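Local coordinates for Alr1585 protein (Nostoc sp., PDB 5C2I), which probably uses hydrogen peroxide to oxidise dyes and other substrates at a bound heme, as a member of the dye-decolorizing (DyP-type) peroxidase family, at residues L30-I34 / F93-F97; K36-R40 / Q76-A80; H45-K51 / I176-R182; K272-L277 / E440-F444. The protein carries 1 engineered substitution. All blocks are in the same frame, centred on the assembly; numbering follows the deposited sequence.

Contact 1 of 4, residues L30-I34 / F93-F97; sequences LQGNI and FANFF
The carboxamide of Q31 lies along the backbone of F96 and pairs with it much as a peptide group of an adjoining strand would. With CG anti to the carbonyl carbon (chi1 -69°) and the chain extended beyond it, the amide is carried across to F96. Q31 NE2 donates to F96 O at 2.9 Å, nearly straight at 172° and in the carbonyl plane, while Q31 OE1 accepts from F96 N at 2.9 Å. Glutamine suits this place because its amide offers a donor and an acceptor together, at the end of a chain long enough to span the gap. OE1 accepts a second hydrogen bond, from N95 ND2 at 3.0 Å and above the carbonyl plane, so that three bonds fix the rotation of the amide; NE2 also reaches P459 O. N95 ND2 in turn donates to G32 O, 2.9 Å away, which satisfies both its hydrogens in a buried setting. Having no side chain, G32 brings its backbone close to F93, whose CZ lies 3.5 Å from G32 C at the edge of the ring.

The other end is looser. N33 takes a positive phi of 74°, which asparagine tolerates well, and its ND2 makes a weak bond of 3.3 Å to N95 OD1. The firmer polar tie of N33 is OD1 to H38 N.

Nothing here faces solvent. Strand 93-98 is outermost in its sheet within the chain, with strand 150-156 on its inner side, so the loop after helix 24-29 covers an edge that no further strand of the chain takes up. The F96 side chain packs on helix 55-68, and F97 turns to strand 448-458.

Contact 2 of 4, residues K36-R40 / Q76-A80; sequences KGHGR and QADEA
Q76 has the largest share of the surface buried here, and its amide points from helix 73-86 into the loop at K36. With CG anti to the backbone N (chi1 -179°) and the rest of the chain extended, it stands well clear of the helix. NE2 donates to K36 O over 2.9 Å at 165°, although it comes from well above the carbonyl plane. Glutamine fits because its other end is used as well: OE1 accepts from N33 N, and the one amide thus ties two points of the same loop. G37 O is also near NE2, but the angle is poor for a bond.

R40 is next in buried area. Its chain bends at chi2 and brings the edge of the guanidinium to E79, where NH2 and OE1 form a salt bridge of 3.1 Å; the two flat groups are turned 73° apart. NH1 bonds to D91 O. K36 contributes CB and CG, each 4.1 Å from Q76 NE2, before its amine leaves for a salt bridge with D214.

H38 ND1 accepts from R40 N, which stabilises the turn between them. The loop runs across the side of helix 73-86, with H38 and R40 resting on strand 150-156 and F93 of strand 93-98 meeting both Q76 and R40.

Contact 3 of 4, residues H45-K51 / I176-R182; sequences HLFLQFK and IAEIVHR
This is an antiparallel strand pair in the middle of the sheet of the N-terminal domain, joining F47 and Q49 of strand 42-50 to H181 and E178 of strand 177-189. F47 N donates to H181 O at 2.9 Å, and Q49 and E178 exchange two bonds, E178 N to Q49 O being 2.8 Å. Between these pairs V180 is an extra residue: it leaves the extended conformation (psi -19°), its N bonds to F47 O, and the register shifts by one in a beta bulge. V180 CG1 thereby touches Q49 CB at 3.8 Å.

The strand order 2-3-1-4, with helices on one face, is that of the ferredoxin-like fold found in DyP peroxidases. L46, L48, F50, A177 and I179 turn to that face, where helix 159-176 packs on L46 and L48 and helix 55-68 on F50. L48 CD2 lies alongside I179 CG1 at 3.9 Å, and small A177 lets its CB come within 3.8 Å of F50 CD1. R182 holds CG anti to the backbone N (chi1 175°) and stays extended to NE, which lays its methylenes beside L46, R182 CG being 3.9 Å from L46 CD2. Arginine suits both neighbours: its apolar stem lines the leucine and its charged end reaches D184.

On the opposite face the side chains of F47 and H181 run side by side, their ring planes 45° apart. H181 NE2 bonds to E183, and its side chain also packs on Q171 of a neighbouring subunit. K51 N donates to I176 O just past the strand, while its amine bonds to R174 O.

Contact 4 of 4, residues K272-L277 / E440-F444; sequences KLAQKL and EEYNF
Y442 lies against L273 from CB to hydroxyl and buries more surface than any other residue here. Its CG is anti to the backbone N (chi1 -177°), which sends the ring from the strand toward the helix. CB meets L273 CD1 at 3.9 Å. Next along, CG comes within 3.7 Å of that same methyl, which sits over one face of the ring, 22° off its normal as seen from the centroid, in a CH-pi contact. Farther out, CE2 is 3.9 Å from L273 CA, while K276 CG stands beside the ring edge. The hydroxyl ends against the base of K272, with OH 3.4 Å from K272 CB, and bonds to D269, one turn back on the same helix. Tyrosine suits the place: a flat apolar ring for leucine to cover, and a polar tip that can bond to D269 where the residue is partly exposed.

L273 reaches two rings with its two methyls, for its CD2 touches F444 CD1 at 4.3 Å. Toward the end of the helix L277 CD2 adds aliphatic packing on E440 CB at 4.0 Å. The contact then turns polar, as a water bridges the late helical carbonyl K276 O (2.7 Å) and E440 OE1. K276 NZ stays beyond salt-bridge distance of E440, though the opposite charges probably still attract.

W430, from the partner strand 428-431, adds its side chain to L273, L277 and F444. The arrangement is a two-stranded antiparallel beta hairpin, 428-431 with 439-442, packed by its aromatic residues on the flank of helix 263-277.

Overall arrangement
Contacts 1, 2 and 3 belong to the N-terminal ferredoxin-like domain, and contact 4 lies far away, its centre 43 to 45 Å from theirs. Contacts 1 and 2 form a continuous unit, with centres 10 Å apart, because one loop supplies a segment to each: N33 OD1 meets H38 N and N33 N meets Q76 OE1, both at 2.9 Å. Contact 3 joins contact 1 through the shared sheet and a touch of F96 CZ on F50 CZ at 4.2 Å. The heme lies between the two groups: its pocket residues begin at 197, so contacts 1 to 3 contribute none, while the side chains of H45 and F444 are about 14 and 10 Å from it.

Contact 1 of 4, residues L30-I34 / F93-F97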
loop_
_atom_site.group_PDB
_atom_site.type_symbol
_atom_site.label_atom_id
_atom_site.label_comp_id
_atom_site.label_asym_id
_atom_site.label_seq_id
_atom_site.Cartn_x
_atom_site.Cartn_y
_atom_site.Cartn_z
ATOM N N LEU A 30 34.386 -8.456 17.744
ATOM C CA LEU A 30 33.601 -9.533 17.086
ATOM C C LEU A 30 32.770 -8.903 15.996
ATOM O O LEU A 30 32.133 -7.849 16.219
ATOM C CB LEU A 30 32.660 -10.186 18.103
ATOM C CG LEU A 30 31.664 -11.236 17.593
ATOM C CD1 LEU A 30 32.421 -12.497 17.159
ATOM C CD2 LEU A 30 30.656 -11.585 18.660
ATOM N N GLN A 31 32.708 -9.536 14.847
ATOM C CA GLN A 31 31.818 -9.057 13.776
ATOM C C GLN A 31 30.329 -9.219 14.177
ATOM O O GLN A 31 29.960 -10.109 14.935
ATOM C CB GLN A 31 32.052 -9.828 12.477
ATOM C CG GLN A 31 33.385 -9.527 11.830
ATOM C CD GLN A 31 33.468 -10.062 10.421
ATOM O OE1 GLN A 31 32.612 -9.759 9.572
ATOM N NE2 GLN A 31 34.492 -10.841 10.151
ATOM N N GLY A 32 29.488 -8.340 13.658
ATOM C CA GLY A 32 28.042 -8.445 13.780
ATOM C C GLY A 32 27.446 -9.607 12.998
ATOM O O GLY A 32 28.161 -10.352 12.310
ATOM N N ASN A 33 26.125 -9.781 13.151
ATOM C CA ASN A 33 25.335 -10.818 12.472
ATOM C C ASN A 33 25.551 -12.219 13.021
ATOM O O ASN A 33 24.922 -13.169 12.544
ATOM C CB ASN A 33 25.594 -10.799 10.949
ATOM C CG ASN A 33 24.507 -11.475 10.133
ATOM O OD1 ASN A 33 23.316 -11.404 10.449
ATOM N ND2 ASN A 33 24.922 -12.109 9.041
ATOM N N ILE A 34 26.363 -12.349 14.057
ATOM C CA ILE A 34 26.663 -13.645 14.621
ATOM C C ILE A 34 25.792 -13.874 15.879
ATOM O O ILE A 34 24.904 -14.696 15.846
ATOM C CB ILE A 34 28.163 -13.785 14.912
ATOM C CG1 ILE A 34 28.959 -13.705 13.576
ATOM C CG2 ILE A 34 28.472 -15.116 15.585
ATOM C CD1 ILE A 34 30.477 -13.483 13.755
ATOM N N PHE A 93 25.437 -2.329 6.781
ATOM C CA PHE A 93 25.985 -3.414 7.565
ATOM C C PHE A 93 26.970 -4.196 6.706
ATOM O O PHE A 93 26.694 -4.456 5.526
ATOM C CB PHE A 93 24.860 -4.364 8.028
ATOM C CG PHE A 93 25.363 -5.493 8.870
ATOM C CD1 PHE A 93 25.870 -6.652 8.264
ATOM C CD2 PHE A 93 25.526 -5.322 10.235
ATOM C CE1 PHE A 93 26.510 -7.610 9.023
ATOM C CE2 PHE A 93 26.089 -6.327 11.012
ATOM C CZ PHE A 93 26.566 -7.469 10.401
ATOM N N ALA A 94 28.106 -4.606 7.266
ATOM C CA ALA A 94 29.047 -5.443 6.485
ATOM C C ALA A 94 29.734 -6.529 7.318
ATOM O O ALA A 94 30.197 -6.262 8.451
ATOM C CB ALA A 94 30.084 -4.566 5.793
ATOM N N ASN A 95 29.884 -7.702 6.707
ATOM C CA ASN A 95 30.692 -8.794 7.220
ATOM C C ASN A 95 31.769 -9.120 6.177
ATOM O O ASN A 95 31.604 -8.871 4.966
ATOM C CB ASN A 95 29.899 -10.094 7.375
ATOM C CG ASN A 95 29.033 -10.197 8.602
ATOM O OD1 ASN A 95 27.880 -10.638 8.507
ATOM N ND2 ASN A 95 29.583 -9.886 9.781
ATOM N N PHE A 96 32.835 -9.744 6.639
ATOM C CA PHE A 96 33.851 -10.313 5.752
ATOM C C PHE A 96 34.243 -11.699 6.264
ATOM O O PHE A 96 34.585 -11.855 7.453
ATOM C CB PHE A 96 35.072 -9.406 5.697
ATOM C CG PHE A 96 36.159 -9.886 4.764
ATOM C CD1 PHE A 96 36.063 -9.662 3.413
ATOM C CD2 PHE A 96 37.256 -10.586 5.244
ATOM C CE1 PHE A 96 37.022 -10.160 2.541
ATOM C CE2 PHE A 96 38.246 -11.043 4.390
ATOM C CZ PHE A 96 38.126 -10.817 3.035
ATOM N N PHE A 97 34.216 -12.682 5.374
ATOM C CA PHE A 97 34.551 -14.074 5.719
ATOM C C PHE A 97 35.671 -14.625 4.846
ATOM O O PHE A 97 35.751 -14.290 3.651
ATOM C CB PHE A 97 33.328 -14.964 5.559
ATOM C CG PHE A 97 32.056 -14.442 6.200
ATOM C CD1 PHE A 97 31.776 -14.671 7.513
ATOM C CD2 PHE A 97 31.115 -13.737 5.441
ATOM C CE1 PHE A 97 30.600 -14.180 8.080
ATOM C CE2 PHE A 97 29.937 -13.296 5.977
ATOM C CZ PHE A 97 29.670 -13.503 7.312
#

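Contact 2 of 4, residues K36-R40 / Q76-A80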
loop_
_atom_site.group_PDB
_atom_site.type_symbol
_atom_site.label_atom_id
_atom_site.label_comp_id
_atom_site.label_asym_id
_atom_site.label_seq_id
_atom_site.Cartn_x
_atom_site.Cartn_y
_atom_site.Cartn_z
ATOM N N LYS A 36 23.570 -11.772 17.020
ATOM C CA LYS A 36 22.244 -11.294 16.662
ATOM C C LYS A 36 22.267 -10.951 15.199
ATOM O O LYS A 36 23.199 -10.312 14.703
ATOM C CB LYS A 36 21.874 -10.045 17.505
ATOM C CG LYS A 36 20.501 -9.433 17.189
ATOM C CD LYS A 36 20.015 -8.572 18.357
ATOM C CE LYS A 36 18.812 -7.705 17.973
ATOM N NZ LYS A 36 17.723 -8.589 17.448
ATOM N N GLY A 37 21.230 -11.354 14.487
ATOM C CA GLY A 37 21.128 -11.099 13.041
ATOM C C GLY A 37 21.111 -9.621 12.691
ATOM O O GLY A 37 20.612 -8.800 13.456
ATOM N N HIS A 38 21.701 -9.269 11.547
ATOM C CA HIS A 38 21.772 -7.842 11.148
ATOM C C HIS A 38 20.382 -7.214 10.949
ATOM O O HIS A 38 20.251 -6.009 11.067
ATOM C CB HIS A 38 22.688 -7.608 9.927
ATOM C CG HIS A 38 22.255 -8.292 8.665
ATOM N ND1 HIS A 38 21.090 -7.959 7.997
ATOM C CD2 HIS A 38 22.869 -9.228 7.903
ATOM C CE1 HIS A 38 20.993 -8.689 6.900
ATOM N NE2 HIS A 38 22.061 -9.467 6.816
ATOM N N GLY A 39 19.386 -8.031 10.667
ATOM C CA GLY A 39 17.998 -7.576 10.521
ATOM C C GLY A 39 17.664 -6.652 9.348
ATOM O O GLY A 39 16.635 -5.983 9.368
ATOM N N ARG A 40 18.560 -6.527 8.369
ATOM C CA ARG A 40 18.318 -5.635 7.228
ATOM C C ARG A 40 17.530 -6.395 6.174
ATOM O O ARG A 40 17.674 -7.618 6.011
ATOM C CB ARG A 40 19.626 -5.093 6.624
ATOM C CG ARG A 40 20.635 -4.468 7.606
ATOM C CD ARG A 40 20.156 -3.220 8.345
ATOM N NE ARG A 40 21.266 -2.767 9.218
ATOM C CZ ARG A 40 22.114 -1.775 8.968
ATOM N NH1 ARG A 40 22.024 -0.994 7.883
ATOM N NH2 ARG A 40 23.124 -1.556 9.800
ATOM N N GLN A 76 26.787 -2.738 15.656
ATOM C CA GLN A 76 25.456 -3.224 15.280
ATOM C C GLN A 76 24.407 -2.858 16.359
ATOM O O GLN A 76 23.356 -2.283 16.035
ATOM C CB GLN A 76 25.479 -4.719 15.089
ATOM C CG GLN A 76 24.154 -5.306 14.683
ATOM C CD GLN A 76 24.159 -6.802 14.648
ATOM O OE1 GLN A 76 25.228 -7.422 14.579
ATOM N NE2 GLN A 76 22.958 -7.414 14.620
ATOM N N ALA A 77 24.742 -3.115 17.628
ATOM C CA ALA A 77 23.858 -2.769 18.736
ATOM C C ALA A 77 23.641 -1.257 18.842
ATOM O O ALA A 77 22.505 -0.795 19.077
ATOM C CB ALA A 77 24.398 -3.333 20.060
ATOM N N ASP A 78 24.708 -0.479 18.682
ATOM C CA ASP A 78 24.624 0.995 18.784
ATOM C C ASP A 78 23.757 1.571 17.665
ATOM O O ASP A 78 22.972 2.482 17.906
ATOM C CB ASP A 78 26.006 1.643 18.749
ATOM C CG ASP A 78 26.836 1.348 20.021
ATOM O OD1 ASP A 78 26.298 0.742 20.980
ATOM O OD2 ASP A 78 28.030 1.715 20.075
ATOM N N GLU A 79 23.854 1.005 16.460
ATOM C CA GLU A 79 23.052 1.450 15.321
ATOM C C GLU A 79 21.571 1.134 15.566
ATOM O O GLU A 79 20.702 1.946 15.214
ATOM C CB GLU A 79 23.512 0.745 14.006
ATOM C CG GLU A 79 24.823 1.286 13.420
ATOM C CD GLU A 79 25.387 0.392 12.319
ATOM O OE1 GLU A 79 24.992 -0.775 12.196
ATOM O OE2 GLU A 79 26.248 0.842 11.584
ATOM N N ALA A 80 21.278 -0.041 16.128
ATOM C CA ALA A 80 19.893 -0.391 16.454
ATOM C C ALA A 80 19.354 0.533 17.560
ATOM O O ALA A 80 18.221 1.009 17.489
ATOM C CB ALA A 80 19.777 -1.849 16.863
#

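Contact 3 of 4, residues H45-K51 / I176-R182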
loop_
_atom_site.group_PDB
_atom_site.type_symbol
_atom_site.label_atom_id
_atom_site.label_comp_id
_atom_site.label_asym_id
_atom_site.label_seq_id
_atom_site.Cartn_x
_atom_site.Cartn_y
_atom_site.Cartn_z
ATOM N N HIS A 45 25.773 -10.564 -1.473
ATOM C CA HIS A 45 26.816 -11.529 -1.167
ATOM C C HIS A 45 27.763 -11.575 -2.355
ATOM O O HIS A 45 27.334 -11.911 -3.462
ATOM C CB HIS A 45 26.201 -12.919 -0.973
ATOM C CG HIS A 45 25.256 -13.008 0.177
ATOM N ND1 HIS A 45 24.387 -14.065 0.320
ATOM C CD2 HIS A 45 24.998 -12.160 1.205
ATOM C CE1 HIS A 45 23.671 -13.887 1.418
ATOM N NE2 HIS A 45 24.013 -12.733 1.959
ATOM N N LEU A 46 29.030 -11.209 -2.135
ATOM C CA LEU A 46 30.060 -11.253 -3.180
ATOM C C LEU A 46 31.093 -12.304 -2.826
ATOM O O LEU A 46 31.799 -12.189 -1.818
ATOM C CB LEU A 46 30.715 -9.898 -3.337
ATOM C CG LEU A 46 29.843 -8.693 -3.563
ATOM C CD1 LEU A 46 30.668 -7.405 -3.540
ATOM C CD2 LEU A 46 29.073 -8.837 -4.873
ATOM N N PHE A 47 31.179 -13.337 -3.657
ATOM C CA PHE A 47 32.145 -14.397 -3.473
ATOM C C PHE A 47 33.376 -14.070 -4.283
ATOM O O PHE A 47 33.279 -13.752 -5.472
ATOM C CB PHE A 47 31.580 -15.745 -3.913
ATOM C CG PHE A 47 30.499 -16.248 -3.011
ATOM C CD1 PHE A 47 29.176 -15.854 -3.195
ATOM C CD2 PHE A 47 30.799 -17.071 -1.977
ATOM C CE1 PHE A 47 28.168 -16.307 -2.351
ATOM C CE2 PHE A 47 29.817 -17.501 -1.095
ATOM C CZ PHE A 47 28.503 -17.147 -1.295
ATOM N N LEU A 48 34.532 -14.150 -3.644
ATOM C CA LEU A 48 35.768 -13.682 -4.200
ATOM C C LEU A 48 36.801 -14.738 -4.371
ATOM O O LEU A 48 36.929 -15.617 -3.547
ATOM C CB LEU A 48 36.388 -12.634 -3.276
ATOM C CG LEU A 48 35.491 -11.510 -2.825
ATOM C CD1 LEU A 48 36.320 -10.564 -1.940
ATOM C CD2 LEU A 48 34.904 -10.747 -4.003
ATOM N N GLN A 49 37.548 -14.623 -5.463
ATOM C CA GLN A 49 38.826 -15.299 -5.654
ATOM C C GLN A 49 39.880 -14.229 -5.918
ATOM O O GLN A 49 39.811 -13.478 -6.928
ATOM C CB GLN A 49 38.784 -16.229 -6.835
ATOM C CG GLN A 49 40.032 -17.059 -7.049
ATOM C CD GLN A 49 39.871 -17.942 -8.278
ATOM O OE1 GLN A 49 40.396 -17.649 -9.321
ATOM N NE2 GLN A 49 39.107 -19.005 -8.151
ATOM N N PHE A 50 40.839 -14.139 -5.010
ATOM C CA PHE A 50 41.880 -13.124 -5.130
ATOM C C PHE A 50 42.804 -13.417 -6.302
ATOM O O PHE A 50 43.048 -14.577 -6.650
ATOM C CB PHE A 50 42.646 -12.995 -3.801
ATOM C CG PHE A 50 41.759 -12.561 -2.652
ATOM C CD1 PHE A 50 41.085 -11.337 -2.694
ATOM C CD2 PHE A 50 41.622 -13.339 -1.524
ATOM C CE1 PHE A 50 40.259 -10.937 -1.654
ATOM C CE2 PHE A 50 40.807 -12.939 -0.484
ATOM C CZ PHE A 50 40.121 -11.738 -0.548
ATOM N N LYS A 51 43.309 -12.366 -6.925
ATOM C CA LYS A 51 44.088 -12.544 -8.156
ATOM C C LYS A 51 45.523 -13.008 -7.823
ATOM O O LYS A 51 46.120 -12.556 -6.832
ATOM C CB LYS A 51 44.139 -11.253 -8.944
ATOM C CG LYS A 51 42.789 -10.825 -9.463
ATOM C CD LYS A 51 42.911 -9.543 -10.260
ATOM C CE LYS A 51 41.593 -9.167 -10.908
ATOM N NZ LYS A 51 41.738 -7.846 -11.575
ATOM N N ILE A 176 41.845 -6.262 -7.408
ATOM C CA ILE A 176 42.603 -7.300 -6.699
ATOM C C ILE A 176 41.897 -8.658 -6.572
ATOM O O ILE A 176 42.464 -9.602 -6.027
ATOM C CB ILE A 176 43.090 -6.774 -5.316
ATOM C CG1 ILE A 176 41.959 -6.220 -4.433
ATOM C CG2 ILE A 176 44.077 -5.639 -5.534
ATOM C CD1 ILE A 176 41.251 -7.278 -3.605
ATOM N N ALA A 177 40.649 -8.751 -7.047
ATOM C CA ALA A 177 39.860 -9.977 -6.885
ATOM C C ALA A 177 38.911 -10.166 -8.051
ATOM O O ALA A 177 38.400 -9.185 -8.591
ATOM C CB ALA A 177 39.056 -9.926 -5.598
ATOM N N GLU A 178 38.663 -11.417 -8.396
ATOM C CA GLU A 178 37.563 -11.786 -9.263
ATOM C C GLU A 178 36.339 -11.966 -8.393
ATOM O O GLU A 178 36.408 -12.626 -7.353
ATOM C CB GLU A 178 37.843 -13.120 -9.962
ATOM C CG GLU A 178 39.068 -13.110 -10.867
ATOM C CD GLU A 178 38.913 -12.173 -12.047
ATOM O OE1 GLU A 178 37.764 -11.937 -12.457
ATOM O OE2 GLU A 178 39.930 -11.643 -12.538
ATOM N N ILE A 179 35.230 -11.369 -8.784
ATOM C CA ILE A 179 33.972 -11.669 -8.137
ATOM C C ILE A 179 33.417 -12.871 -8.892
ATOM O O ILE A 179 32.965 -12.723 -10.027
ATOM C CB ILE A 179 33.035 -10.452 -8.183
ATOM C CG1 ILE A 179 33.651 -9.287 -7.374
ATOM C CG2 ILE A 179 31.678 -10.822 -7.657
ATOM C CD1 ILE A 179 32.942 -7.963 -7.546
ATOM N N VAL A 180 33.480 -14.044 -8.288
ATOM C CA VAL A 180 33.149 -15.275 -9.012
ATOM C C VAL A 180 31.661 -15.586 -8.926
ATOM O O VAL A 180 31.144 -16.376 -9.710
ATOM C CB VAL A 180 34.008 -16.492 -8.554
ATOM C CG1 VAL A 180 35.488 -16.206 -8.782
ATOM C CG2 VAL A 180 33.738 -16.874 -7.104
ATOM N N HIS A 181 30.981 -14.987 -7.960
ATOM C CA HIS A 181 29.558 -15.204 -7.786
ATOM C C HIS A 181 28.949 -14.073 -6.986
ATOM O O HIS A 181 29.618 -13.519 -6.090
ATOM C CB HIS A 181 29.307 -16.544 -7.100
ATOM C CG HIS A 181 27.881 -16.925 -7.080
ATOM N ND1 HIS A 181 27.164 -17.123 -8.236
ATOM C CD2 HIS A 181 26.997 -17.021 -6.063
ATOM C CE1 HIS A 181 25.910 -17.409 -7.924
ATOM N NE2 HIS A 181 25.784 -17.348 -6.614
ATOM N N ARG A 182 27.696 -13.731 -7.306
ATOM C CA ARG A 182 26.929 -12.749 -6.536
ATOM C C ARG A 182 25.524 -13.273 -6.253
ATOM O O ARG A 182 24.877 -13.855 -7.130
ATOM C CB ARG A 182 26.856 -11.411 -7.270
ATOM C CG ARG A 182 25.987 -10.356 -6.604
ATOM C CD ARG A 182 26.044 -8.987 -7.287
ATOM N NE ARG A 182 25.017 -8.078 -6.778
ATOM C CZ ARG A 182 25.073 -6.764 -6.778
ATOM N NH1 ARG A 182 26.145 -6.107 -7.213
ATOM N NH2 ARG A 182 24.038 -6.090 -6.299
#

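Contact 4 of 4, residues K272-L277 / E440-F444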
loop_
_atom_site.group_PDB
_atom_site.type_symbol
_atom_site.label_atom_id
_atom_site.label_comp_id
_atom_site.label_asym_id
_atom_site.label_seq_id
_atom_site.Cartn_x
_atom_site.Cartn_y
_atom_site.Cartn_z
ATOM N N LYS A 272 -1.050 -34.169 -2.397
ATOM C CA LYS A 272 -1.217 -35.595 -2.567
ATOM C C LYS A 272 -1.165 -36.340 -1.220
ATOM O O LYS A 272 -1.947 -37.260 -0.969
ATOM C CB LYS A 272 -0.212 -36.156 -3.548
ATOM C CG LYS A 272 -0.494 -37.646 -3.726
ATOM C CD LYS A 272 -0.092 -38.249 -5.034
ATOM C CE LYS A 272 -0.438 -39.726 -5.058
ATOM N NZ LYS A 272 0.203 -40.450 -6.187
ATOM N N LEU A 273 -0.218 -35.953 -0.382
ATOM C CA LEU A 273 -0.099 -36.499 0.965
ATOM C C LEU A 273 -1.385 -36.284 1.733
ATOM O O LEU A 273 -1.930 -37.231 2.325
ATOM C CB LEU A 273 1.088 -35.828 1.687
ATOM C CG LEU A 273 1.277 -36.156 3.165
ATOM C CD1 LEU A 273 1.549 -37.648 3.377
ATOM C CD2 LEU A 273 2.379 -35.295 3.748
ATOM N N ALA A 274 -1.924 -35.063 1.655
ATOM C CA ALA A 274 -3.166 -34.739 2.333
ATOM C C ALA A 274 -4.322 -35.612 1.834
ATOM O O ALA A 274 -5.131 -36.116 2.625
ATOM C CB ALA A 274 -3.483 -33.261 2.143
ATOM N N GLN A 275 -4.394 -35.802 0.534
ATOM C CA GLN A 275 -5.482 -36.611 -0.049
ATOM C C GLN A 275 -5.334 -38.065 0.386
ATOM O O GLN A 275 -6.327 -38.712 0.702
ATOM C CB GLN A 275 -5.476 -36.598 -1.567
ATOM C CG GLN A 275 -5.672 -35.260 -2.237
ATOM C CD GLN A 275 -5.642 -35.364 -3.759
ATOM O OE1 GLN A 275 -6.079 -36.385 -4.346
ATOM N NE2 GLN A 275 -5.145 -34.294 -4.418
ATOM N N LYS A 276 -4.116 -38.579 0.378
ATOM C CA LYS A 276 -3.864 -39.980 0.770
ATOM C C LYS A 276 -4.256 -40.244 2.225
ATOM O O LYS A 276 -4.935 -41.253 2.540
ATOM C CB LYS A 276 -2.402 -40.364 0.472
ATOM C CG LYS A 276 -2.207 -40.618 -1.010
ATOM C CD LYS A 276 -3.085 -41.775 -1.543
ATOM C CE LYS A 276 -2.620 -43.139 -1.072
ATOM N NZ LYS A 276 -3.276 -44.301 -1.756
ATOM N N LEU A 277 -3.896 -39.310 3.109
ATOM C CA LEU A 277 -4.256 -39.423 4.506
ATOM C C LEU A 277 -5.673 -38.963 4.828
ATOM O O LEU A 277 -6.118 -39.089 5.975
ATOM C CB LEU A 277 -3.272 -38.625 5.369
ATOM C CG LEU A 277 -1.810 -39.054 5.266
ATOM C CD1 LEU A 277 -0.930 -38.061 5.985
ATOM C CD2 LEU A 277 -1.634 -40.462 5.817
ATOM N N GLU A 440 0.418 -44.448 8.233
ATOM C CA GLU A 440 0.440 -44.908 6.867
ATOM C C GLU A 440 1.758 -44.425 6.225
ATOM O O GLU A 440 2.195 -43.307 6.472
ATOM C CB GLU A 440 -0.742 -44.320 6.145
ATOM C CG GLU A 440 -0.718 -44.520 4.660
ATOM C CD GLU A 440 -2.086 -44.258 4.039
ATOM O OE1 GLU A 440 -3.109 -44.496 4.724
ATOM O OE2 GLU A 440 -2.119 -43.828 2.868
ATOM N N GLU A 441 2.399 -45.284 5.434
ATOM C CA GLU A 441 3.673 -44.907 4.786
ATOM C C GLU A 441 3.437 -44.019 3.563
ATOM O O GLU A 441 2.500 -44.239 2.811
ATOM C CB GLU A 441 4.449 -46.156 4.341
ATOM C CG GLU A 441 5.109 -46.898 5.484
ATOM C CD GLU A 441 5.900 -48.097 5.008
ATOM O OE1 GLU A 441 5.663 -48.573 3.892
ATOM O OE2 GLU A 441 6.788 -48.543 5.763
ATOM N N TYR A 442 4.287 -43.012 3.378
ATOM C CA TYR A 442 4.269 -42.187 2.168
ATOM C C TYR A 442 5.687 -41.675 1.969
ATOM O O TYR A 442 6.327 -41.187 2.924
ATOM C CB TYR A 442 3.281 -41.022 2.318
ATOM C CG TYR A 442 3.093 -40.131 1.134
ATOM C CD1 TYR A 442 3.988 -39.089 0.862
ATOM C CD2 TYR A 442 1.988 -40.273 0.317
ATOM C CE1 TYR A 442 3.809 -38.239 -0.227
ATOM C CE2 TYR A 442 1.804 -39.430 -0.778
ATOM C CZ TYR A 442 2.717 -38.406 -1.033
ATOM O OH TYR A 442 2.483 -37.581 -2.105
ATOM N N ASN A 443 6.181 -41.798 0.748
ATOM C CA ASN A 443 7.541 -41.328 0.423
ATOM C C ASN A 443 7.443 -39.876 -0.023
ATOM O O ASN A 443 7.138 -39.610 -1.181
ATOM C CB ASN A 443 8.177 -42.133 -0.689
ATOM C CG ASN A 443 8.929 -43.347 -0.223
ATOM O OD1 ASN A 443 10.067 -43.538 -0.676
ATOM N ND2 ASN A 443 8.353 -44.156 0.646
ATOM N N PHE A 444 7.659 -38.937 0.904
ATOM C CA PHE A 444 7.604 -37.552 0.539
ATOM C C PHE A 444 8.921 -37.233 -0.173
ATOM O O PHE A 444 10.012 -37.577 0.301
ATOM C CB PHE A 444 7.395 -36.619 1.740
ATOM C CG PHE A 444 6.995 -35.228 1.335
ATOM C CD1 PHE A 444 5.672 -34.929 1.068
ATOM C CD2 PHE A 444 7.966 -34.215 1.214
ATOM C CE1 PHE A 444 5.294 -33.658 0.664
ATOM C CE2 PHE A 444 7.590 -32.953 0.805
ATOM C CZ PHE A 444 6.258 -32.668 0.538
HETATM O O HOH W 1 -5.443 -42.983 4.526
#